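Local coordinates for protein superoxide dismutase [Mn/Fe] (Aeropyrum pernix, PDB 3AK2) that catalyses the dismutation of superoxide to oxygen and hydrogen peroxide, working with either manganese or iron at its active site, at residues Gln59-Val62 with Arg63-Met66. Numbering follows the deposited sequence.
Sequences QIDV and RAVM
The carboxylate of Asp61 is met from above its plane by the backbone N of Ala64, which donates to OD2 at 3.0 Å from a position 63° out of that plane. The methyl of Ala64 packs over the same face, its CB 3.5 Å from Asp61 CG; a side chain this small can sit so close to the capping group. At the carboxylate's other oxygen, a water donates to OD1 and accepts from Arg63 NE, lying at the edge of the guanidinium in its plane; it joins two opposite charges whose nearest atoms do not touch. The long chain of Arg63 lets that guanidinium reach two other subunits: NH2 donates to Thr124 O of the second subunit, while NH1 forms a salt bridge with Asp68 of the third.

With CG anti to the backbone N (chi1 178°), Asp61 swings its carboxylate forward over the first turn, where amide N-H groups have no preceding carbonyl to bond. Replacing Asp61 by an alanine is likely to rob the N-H of Ala64 of its side-chain acceptor and the bridging water of one of its two anchors. Behind the cap, Val65 N donates to Asp61 O and Met66 N to Val62 O, both at 3.0 Å, starting the helical pattern.

Val62 and Met66, one turn apart, lie side by side, CG1 3.6 Å from CE; apolar chains suit both places because they also pack on Leu117 and Ile144 of the second subunit. Val65 CG2 instead meets Ile60 CB at 4.0 Å, and these two are suitably apolar for lying against helix 25-54. The whole is a classical Asp N-cap, opening helix 62-82, the second arm of the alpha-hairpin of iron/manganese superoxide dismutases, here at a meeting of subunits in the tetramer.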
loop_
_atom_site.group_PDB
_atom_site.type_symbol
_atom_site.label_atom_id
_atom_site.label_comp_id
_atom_site.label_asym_id
_atom_site.label_seq_id
_atom_site.Cartn_x
_atom_site.Cartn_y
_atom_site.Cartn_z
ATOM N N GLN A 59 -16.212 -8.723 -19.916
ATOM C CA GLN A 59 -15.162 -9.334 -19.115
ATOM C C GLN A 59 -14.607 -8.276 -18.180
ATOM O O GLN A 59 -14.439 -7.117 -18.576
ATOM C CB GLN A 59 -14.024 -9.850 -20.001
ATOM C CG GLN A 59 -14.448 -10.838 -21.086
ATOM C CD GLN A 59 -14.973 -12.136 -20.516
ATOM O OE1 GLN A 59 -14.296 -12.804 -19.735
ATOM N NE2 GLN A 59 -16.187 -12.500 -20.903
ATOM N N ILE A 60 -14.330 -8.673 -16.941
ATOM C CA ILE A 60 -13.687 -7.774 -15.981
ATOM C C ILE A 60 -12.478 -8.418 -15.322
ATOM O O ILE A 60 -12.377 -9.643 -15.225
ATOM C CB ILE A 60 -14.651 -7.243 -14.867
ATOM C CG1 ILE A 60 -15.154 -8.377 -13.964
ATOM C CG2 ILE A 60 -15.792 -6.421 -15.468
ATOM C CD1 ILE A 60 -15.807 -7.892 -12.669
ATOM N N ASP A 61 -11.563 -7.564 -14.879
ATOM C CA ASP A 61 -10.498 -7.954 -13.978
ATOM C C ASP A 61 -11.076 -7.704 -12.590
ATOM O O ASP A 61 -11.222 -6.556 -12.168
ATOM C CB ASP A 61 -9.261 -7.084 -14.244
ATOM C CG ASP A 61 -8.094 -7.376 -13.301
ATOM O OD1 ASP A 61 -6.939 -7.183 -13.735
ATOM O OD2 ASP A 61 -8.304 -7.762 -12.135
ATOM N N VAL A 62 -11.436 -8.783 -11.902
ATOM C CA VAL A 62 -12.117 -8.701 -10.610
ATOM C C VAL A 62 -11.291 -7.910 -9.587
ATOM O O VAL A 62 -11.811 -7.024 -8.909
ATOM C CB VAL A 62 -12.499 -10.119 -10.102
ATOM C CG1 VAL A 62 -12.980 -10.088 -8.661
ATOM C CG2 VAL A 62 -13.572 -10.731 -11.002
ATOM N N ARG A 63 -10.001 -8.206 -9.506
ATOM C CA ARG A 63 -9.116 -7.498 -8.584
ATOM C C ARG A 63 -9.100 -5.994 -8.861
ATOM O O ARG A 63 -9.212 -5.177 -7.944
ATOM C CB ARG A 63 -7.703 -8.069 -8.671
ATOM C CG ARG A 63 -6.665 -7.271 -7.897
ATOM C CD ARG A 63 -5.397 -8.068 -7.756
ATOM N NE ARG A 63 -4.733 -8.248 -9.045
ATOM C CZ ARG A 63 -3.934 -9.268 -9.342
ATOM N NH1 ARG A 63 -3.364 -9.331 -10.537
ATOM N NH2 ARG A 63 -3.712 -10.233 -8.455
ATOM N N ALA A 64 -8.969 -5.633 -10.132
ATOM C CA ALA A 64 -8.900 -4.234 -10.528
ATOM C C ALA A 64 -10.192 -3.489 -10.210
ATOM O O ALA A 64 -10.164 -2.391 -9.645
ATOM C CB ALA A 64 -8.575 -4.124 -12.007
ATOM N N VAL A 65 -11.331 -4.083 -10.555
ATOM C CA VAL A 65 -12.609 -3.417 -10.329
ATOM C C VAL A 65 -12.856 -3.252 -8.829
ATOM O O VAL A 65 -13.364 -2.220 -8.385
ATOM C CB VAL A 65 -13.785 -4.145 -11.021
ATOM C CG1 VAL A 65 -15.113 -3.491 -10.663
ATOM C CG2 VAL A 65 -13.602 -4.119 -12.535
ATOM N N MET A 66 -12.466 -4.249 -8.043
ATOM C CA MET A 66 -12.639 -4.134 -6.599
ATOM C C MET A 66 -11.699 -3.115 -5.962
ATOM O O MET A 66 -12.085 -2.432 -5.014
ATOM C CB MET A 66 -12.570 -5.497 -5.924
ATOM C CG MET A 66 -13.767 -6.346 -6.284
ATOM S SD MET A 66 -13.685 -8.022 -5.668
ATOM C CE MET A 66 -15.252 -8.646 -6.288
HETATM O O HOH W 1 -5.404 -6.670 -11.446
#